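Local atomic coordinates of esterase (Xanthomonas oryzae pv. oryzae, PDB entry 3H2G), a protein that hydrolyses ester bonds as a secreted-lipase relative of the alpha/beta-hydrolase clan, degrading rice cell walls and contributing to virulence. Residues V240-Q243 / H244-N248; A262-V265 / E266-P270. One frame throughout, in Å; residues are numbered along the deposited sequence.

Followed from the N terminus, the chain reaches interaction 1 first, at the C-terminal end of helix 231-246, where contacts three to five residues apart finish the helix and turn the chain out of it. Interaction 2 comes later, where the short, weakly bonded helix 261-264 gives way to the loop leading toward helix 275-280. Each closes only a local turn; the two follow in series, neither nested nor crossed. They nevertheless meet in space, their centres about 13 Å apart: Val240 CG2 packs on Val265 CG2 at 3.8 Å. The later turn is thus laid against the earlier helix, in the helical part of the chain that runs, in sequence, between strands 198-205 and 328-332.

Interaction 1: residues V240-Q243 / H244-N248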
ATOM      1  N   VAL A 240      -6.028  15.571  -5.557  1.00  3.74           N
ATOM      2  CA  VAL A 240      -7.192  15.787  -4.703  1.00  5.82           C
ATOM      3  C   VAL A 240      -6.875  15.460  -3.239  1.00  5.71           C
ATOM      4  O   VAL A 240      -7.237  16.213  -2.333  1.00  5.86           O
ATOM      5  CB  VAL A 240      -8.388  14.928  -5.189  1.00  6.76           C
ATOM      6  CG1 VAL A 240      -9.512  14.960  -4.175  1.00 10.35           C
ATOM      7  CG2 VAL A 240      -8.883  15.450  -6.534  1.00  6.05           C
ATOM      8  N   ALA A 241      -6.188  14.343  -3.013  1.00  4.66           N
ATOM      9  CA  ALA A 241      -5.836  13.933  -1.657  1.00  4.50           C
ATOM     10  C   ALA A 241      -4.847  14.897  -1.006  1.00  5.31           C
ATOM     11  O   ALA A 241      -5.011  15.261   0.158  1.00  4.43           O
ATOM     12  CB  ALA A 241      -5.261  12.518  -1.664  1.00  4.97           C
ATOM     13  N   MET A 242      -3.824  15.315  -1.749  1.00  5.41           N
ATOM     14  CA  MET A 242      -2.841  16.236  -1.187  1.00  6.06           C
ATOM     15  C   MET A 242      -3.483  17.576  -0.841  1.00  5.75           C
ATOM     16  O   MET A 242      -3.068  18.238   0.110  1.00  6.65           O
ATOM     17  CB  MET A 242      -1.668  16.433  -2.151  1.00  5.52           C
ATOM     18  CG  MET A 242      -0.760  15.213  -2.262  1.00  6.23           C
ATOM     19  SD  MET A 242      -0.023  14.729  -0.678  1.00  6.71           S
ATOM     20  CE  MET A 242       0.664  13.121  -1.088  1.00  6.34           C
ATOM     21  N   GLN A 243      -4.493  17.977  -1.612  1.00  5.46           N
ATOM     22  CA  GLN A 243      -5.195  19.226  -1.328  1.00  6.18           C
ATOM     23  C   GLN A 243      -5.975  19.062  -0.019  1.00  6.09           C
ATOM     24  O   GLN A 243      -5.988  19.961   0.816  1.00  8.04           O
ATOM     25  CB  GLN A 243      -6.152  19.581  -2.474  1.00  5.44           C
ATOM     26  CG  GLN A 243      -7.135  20.714  -2.156  1.00  4.76           C
ATOM     27  CD  GLN A 243      -6.449  21.966  -1.636  1.00  7.18           C
ATOM     28  OE1 GLN A 243      -5.403  22.365  -2.141  1.00  7.53           O
ATOM     29  NE2 GLN A 243      -7.044  22.597  -0.626  1.00  7.02           N
ATOM     30  N   HIS A 244      -6.615  17.911   0.166  1.00  6.46           N
ATOM     31  CA  HIS A 244      -7.372  17.658   1.394  1.00  7.88           C
ATOM     32  C   HIS A 244      -6.437  17.652   2.598  1.00  7.26           C
ATOM     33  O   HIS A 244      -6.715  18.261   3.633  1.00  5.74           O
ATOM     34  CB  HIS A 244      -8.074  16.296   1.343  1.00  9.47           C
ATOM     35  CG  HIS A 244      -9.251  16.238   0.420  1.00 13.67           C
ATOM     36  ND1 HIS A 244     -10.296  17.134   0.485  1.00 16.74           N
ATOM     37  CD2 HIS A 244      -9.575  15.351  -0.550  1.00 15.06           C
ATOM     38  CE1 HIS A 244     -11.214  16.800  -0.405  1.00 19.31           C
ATOM     39  NE2 HIS A 244     -10.802  15.722  -1.046  1.00 18.27           N
ATOM     40  N   THR A 245      -5.324  16.943   2.451  1.00  6.98           N
ATOM     41  CA  THR A 245      -4.343  16.806   3.519  1.00  8.25           C
ATOM     42  C   THR A 245      -3.602  18.090   3.879  1.00  8.91           C
ATOM     43  O   THR A 245      -3.545  18.468   5.050  1.00 10.56           O
ATOM     44  CB  THR A 245      -3.294  15.728   3.156  1.00  8.81           C
ATOM     45  OG1 THR A 245      -3.961  14.491   2.868  1.00  8.69           O
ATOM     46  CG2 THR A 245      -2.309  15.520   4.307  1.00  6.67           C
ATOM     47  N   TYR A 246      -3.044  18.763   2.876  1.00  8.57           N
ATOM     48  CA  TYR A 246      -2.271  19.977   3.118  1.00  9.13           C
ATOM     49  C   TYR A 246      -2.990  21.296   2.880  1.00  9.95           C
ATOM     50  O   TYR A 246      -2.523  22.342   3.334  1.00  9.15           O
ATOM     51  CB  TYR A 246      -0.982  19.950   2.290  1.00  8.29           C
ATOM     52  CG  TYR A 246      -0.059  18.817   2.658  1.00  7.14           C
ATOM     53  CD1 TYR A 246      -0.030  17.642   1.906  1.00  5.64           C
ATOM     54  CD2 TYR A 246       0.763  18.903   3.784  1.00  9.01           C
ATOM     55  CE1 TYR A 246       0.793  16.578   2.266  1.00  5.14           C
ATOM     56  CE2 TYR A 246       1.593  17.843   4.152  1.00  8.84           C
ATOM     57  CZ  TYR A 246       1.602  16.685   3.389  1.00  8.10           C
ATOM     58  OH  TYR A 246       2.423  15.637   3.750  1.00  7.74           O
ATOM     59  N   LYS A 247      -4.107  21.248   2.161  1.00 10.28           N
ATOM     60  CA  LYS A 247      -4.898  22.440   1.873  1.00 11.40           C
ATOM     61  C   LYS A 247      -4.035  23.594   1.377  1.00 10.94           C
ATOM     62  O   LYS A 247      -4.196  24.737   1.815  1.00 11.28           O
ATOM     63  CB  LYS A 247      -5.659  22.864   3.135  1.00 13.44           C
ATOM     64  CG  LYS A 247      -6.676  21.830   3.600  1.00 17.83           C
ATOM     65  CD  LYS A 247      -7.380  22.260   4.872  1.00 21.20           C
ATOM     66  CE  LYS A 247      -8.601  21.390   5.134  1.00 23.99           C
ATOM     67  NZ  LYS A 247      -8.267  19.938   5.146  1.00 26.41           N
ATOM     68  N   ASN A 248      -3.129  23.302   0.447  1.00  8.69           N
ATOM     69  CA  ASN A 248      -2.234  24.334  -0.063  1.00  8.97           C
ATOM     70  C   ASN A 248      -2.022  24.324  -1.573  1.00  6.77           C
ATOM     71  O   ASN A 248      -1.048  24.888  -2.065  1.00  7.20           O
ATOM     72  CB  ASN A 248      -0.874  24.220   0.635  1.00  8.37           C
ATOM     73  CG  ASN A 248      -0.188  22.896   0.362  1.00 10.53           C
ATOM     74  OD1 ASN A 248      -0.730  22.031  -0.334  1.00  7.28           O
ATOM     75  ND2 ASN A 248       1.014  22.729   0.908  1.00 10.27           N
TER
HETATM   76  O   HOH W   1      -6.051  25.710  -0.465  1.00 28.78           O
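The sulfur of Met242 meets the Tyr246 ring at its edge, a Met-aromatic contact across one helical turn. SD lies 3.6 Å from Tyr246 CE1, and the line from it to the ring centroid runs 86° off the ring normal; the two side chains run alongside each other in the same direction. Thr245 CG2 lies over one face of that ring, offset toward its rim. In the backbone, Tyr246 N binds Met242 O at 2.8 Å, and Thr245 N binds Ala241 O at 2.9 Å.

The Gln243-to-Lys247 turn shows how a helix ends. Lys247 adopts positive phi (48°), and its N keeps only a weak bond to Gln243 O. Its side chain doubles back, bent at the last torsion (chi4 54°), so that NZ donates to His244 O at 2.7 Å, in the carbonyl plane. Gln243 carries CG anti to its backbone N, then bends at chi2; its NE2 comes to 3.3 Å from Lys247 CA, and a water links NE2 to Lys247 O, weakly at the latter. Gln243 OE1 accepts from Ile249 N and Tyr250 N, gripping the outgoing chain twice.

Val240 and His244 likewise lie side by side, with Val240 CG1 3.5 Å from His244 NE2. His244 stacks on Tyr135, while Tyr246 OH bonds Asn317 and Asn248 ND2 bonds Asp313, tying the end of helix 231-246 to helix 309-316 and the loop after it.

Interaction 2: residues A262-V265 / E266-P270; sequences AAKV and EPLFP
Val265 and Phe269 meet four residues apart, their side chains crossing at about a right angle, and Val265 illustrates how one short side chain can serve both its own turn and a neighbouring helix. Its CB is held near Glu266 N by the chain itself. From there the branches part. The chi1 rotation (66°) sets CG1 between the backbone N and the carbonyl carbon and turns it toward Glu266 N, 3.1 Å away, a buried nitrogen with no polar partner in the model. CG2, placed anti to the backbone N by that same rotation, reaches the edge of the Phe269 ring in its plane, 3.8 Å from CE2. Leu268 CB lies over one face of the ring, offset toward the rim.

The carbonyl of Val265 takes part as well. Val265 O accepts from Leu268 N at 3.2 Å, but the donor stands well above the carbonyl plane, 57° out of it. Phe269 CD2 approaches this oxygen obliquely at 3.3 Å. One residue earlier, Lys264 O lies against apolar atoms: Leu268 CG at 3.4 Å and Pro267 CD at 3.6 Å. The proline ring brings no N-H to this stretch. With Phe269 N binding Glu266 O, the chain makes two successive i to i+3 bonds, overlapping turns of 3-10 type; residues 266-268 keep helical backbone angles but not the regular helical bonds, before the cis peptide preceding Pro270.

Outside the turn, Lys264 NZ bonds Thr283 O and Glu266 OE2 bonds Tyr250 OH. Val265 rests on Ser236 of helix 231-246. Phe269 meets the Tyr237 ring at about 35° between planes and touches Leu275 and Met278, so the turn after helix 261-264 is packed against both helix 231-246 and helix 275-280.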
ATOM      1  N   ALA A 262     -12.894  19.460 -13.693  1.00  8.29           N
ATOM      2  CA  ALA A 262     -12.756  20.158 -12.419  1.00  8.55           C
ATOM      3  C   ALA A 262     -13.930  19.938 -11.463  1.00  8.90           C
ATOM      4  O   ALA A 262     -13.735  19.748 -10.261  1.00  8.72           O
ATOM      5  CB  ALA A 262     -12.556  21.659 -12.668  1.00  7.40           C
ATOM      6  N   ALA A 263     -15.147  19.959 -11.994  1.00 10.42           N
ATOM      7  CA  ALA A 263     -16.337  19.787 -11.167  1.00 11.34           C
ATOM      8  C   ALA A 263     -16.652  18.343 -10.788  1.00 12.55           C
ATOM      9  O   ALA A 263     -17.435  18.101  -9.871  1.00 14.16           O
ATOM     10  CB  ALA A 263     -17.546  20.411 -11.870  1.00 13.46           C
ATOM     11  N   LYS A 264     -16.045  17.379 -11.467  1.00 12.18           N
ATOM     12  CA  LYS A 264     -16.346  15.983 -11.166  1.00 12.82           C
ATOM     13  C   LYS A 264     -15.229  15.160 -10.537  1.00 11.07           C
ATOM     14  O   LYS A 264     -15.466  14.032 -10.102  1.00  8.76           O
ATOM     15  CB  LYS A 264     -16.807  15.268 -12.436  1.00 16.32           C
ATOM     16  CG  LYS A 264     -15.722  15.115 -13.484  1.00 19.40           C
ATOM     17  CD  LYS A 264     -16.179  14.226 -14.638  1.00 22.66           C
ATOM     18  CE  LYS A 264     -16.440  12.798 -14.176  1.00 21.42           C
ATOM     19  NZ  LYS A 264     -16.898  11.917 -15.296  1.00 22.41           N
ATOM     20  N   VAL A 265     -14.024  15.713 -10.465  1.00  9.19           N
ATOM     21  CA  VAL A 265     -12.896  14.956  -9.929  1.00  8.90           C
ATOM     22  C   VAL A 265     -12.841  14.696  -8.419  1.00  9.16           C
ATOM     23  O   VAL A 265     -12.505  13.585  -7.995  1.00  7.89           O
ATOM     24  CB  VAL A 265     -11.549  15.589 -10.376  1.00  7.60           C
ATOM     25  CG1 VAL A 265     -11.379  16.971  -9.762  1.00  5.78           C
ATOM     26  CG2 VAL A 265     -10.395  14.678  -9.989  1.00  9.96           C
ATOM     27  N   GLU A 266     -13.178  15.685  -7.597  1.00  7.67           N
ATOM     28  CA  GLU A 266     -13.092  15.475  -6.152  1.00  8.32           C
ATOM     29  C   GLU A 266     -13.956  14.342  -5.584  1.00  8.10           C
ATOM     30  O   GLU A 266     -13.468  13.522  -4.805  1.00  8.75           O
ATOM     31  CB  GLU A 266     -13.360  16.789  -5.407  1.00 10.17           C
ATOM     32  CG  GLU A 266     -12.321  17.870  -5.717  1.00 12.24           C
ATOM     33  CD  GLU A 266     -12.274  18.975  -4.672  1.00 17.84           C
ATOM     34  OE1 GLU A 266     -13.321  19.609  -4.418  1.00 19.70           O
ATOM     35  OE2 GLU A 266     -11.183  19.211  -4.106  1.00 17.39           O
ATOM     36  N   PRO A 267     -15.238  14.265  -5.975  1.00  7.89           N
ATOM     37  CA  PRO A 267     -16.116  13.201  -5.464  1.00  8.08           C
ATOM     38  C   PRO A 267     -15.689  11.773  -5.824  1.00  7.12           C
ATOM     39  O   PRO A 267     -16.207  10.810  -5.265  1.00  5.81           O
ATOM     40  CB  PRO A 267     -17.475  13.550  -6.076  1.00  8.96           C
ATOM     41  CG  PRO A 267     -17.405  15.042  -6.231  1.00 10.48           C
ATOM     42  CD  PRO A 267     -16.009  15.246  -6.758  1.00  8.73           C
ATOM     43  N   LEU A 268     -14.745  11.634  -6.751  1.00  7.18           N
ATOM     44  CA  LEU A 268     -14.285  10.313  -7.184  1.00  6.49           C
ATOM     45  C   LEU A 268     -13.135   9.722  -6.369  1.00  6.88           C
ATOM     46  O   LEU A 268     -12.898   8.512  -6.414  1.00  5.54           O
ATOM     47  CB  LEU A 268     -13.822  10.371  -8.642  1.00  7.61           C
ATOM     48  CG  LEU A 268     -14.797  10.765  -9.752  1.00  7.92           C
ATOM     49  CD1 LEU A 268     -14.013  10.980 -11.043  1.00  9.19           C
ATOM     50  CD2 LEU A 268     -15.848   9.668  -9.930  1.00  8.93           C
ATOM     51  N   PHE A 269     -12.430  10.560  -5.617  1.00  5.73           N
ATOM     52  CA  PHE A 269     -11.261  10.082  -4.888  1.00  5.84           C
ATOM     53  C   PHE A 269     -11.208  10.341  -3.385  1.00  5.21           C
ATOM     54  O   PHE A 269     -10.643  11.341  -2.946  1.00  5.12           O
ATOM     55  CB  PHE A 269     -10.012  10.674  -5.548  1.00  7.56           C
ATOM     56  CG  PHE A 269      -9.879  10.327  -7.008  1.00  6.47           C
ATOM     57  CD1 PHE A 269      -9.555   9.030  -7.400  1.00  6.74           C
ATOM     58  CD2 PHE A 269     -10.090  11.291  -7.990  1.00  7.65           C
ATOM     59  CE1 PHE A 269      -9.444   8.695  -8.751  1.00  7.96           C
ATOM     60  CE2 PHE A 269      -9.982  10.968  -9.347  1.00  6.53           C
ATOM     61  CZ  PHE A 269      -9.657   9.667  -9.725  1.00  7.86           C
ATOM     62  N   PRO A 270     -11.781   9.434  -2.572  1.00  4.69           N
ATOM     63  CA  PRO A 270     -12.470   8.197  -2.959  1.00  4.46           C
ATOM     64  C   PRO A 270     -13.950   8.468  -3.204  1.00  5.58           C
ATOM     65  O   PRO A 270     -14.454   9.533  -2.851  1.00  6.11           O
ATOM     66  CB  PRO A 270     -12.239   7.293  -1.753  1.00  5.03           C
ATOM     67  CG  PRO A 270     -12.343   8.256  -0.620  1.00  5.11           C
ATOM     68  CD  PRO A 270     -11.537   9.455  -1.117  1.00  4.67           C
TER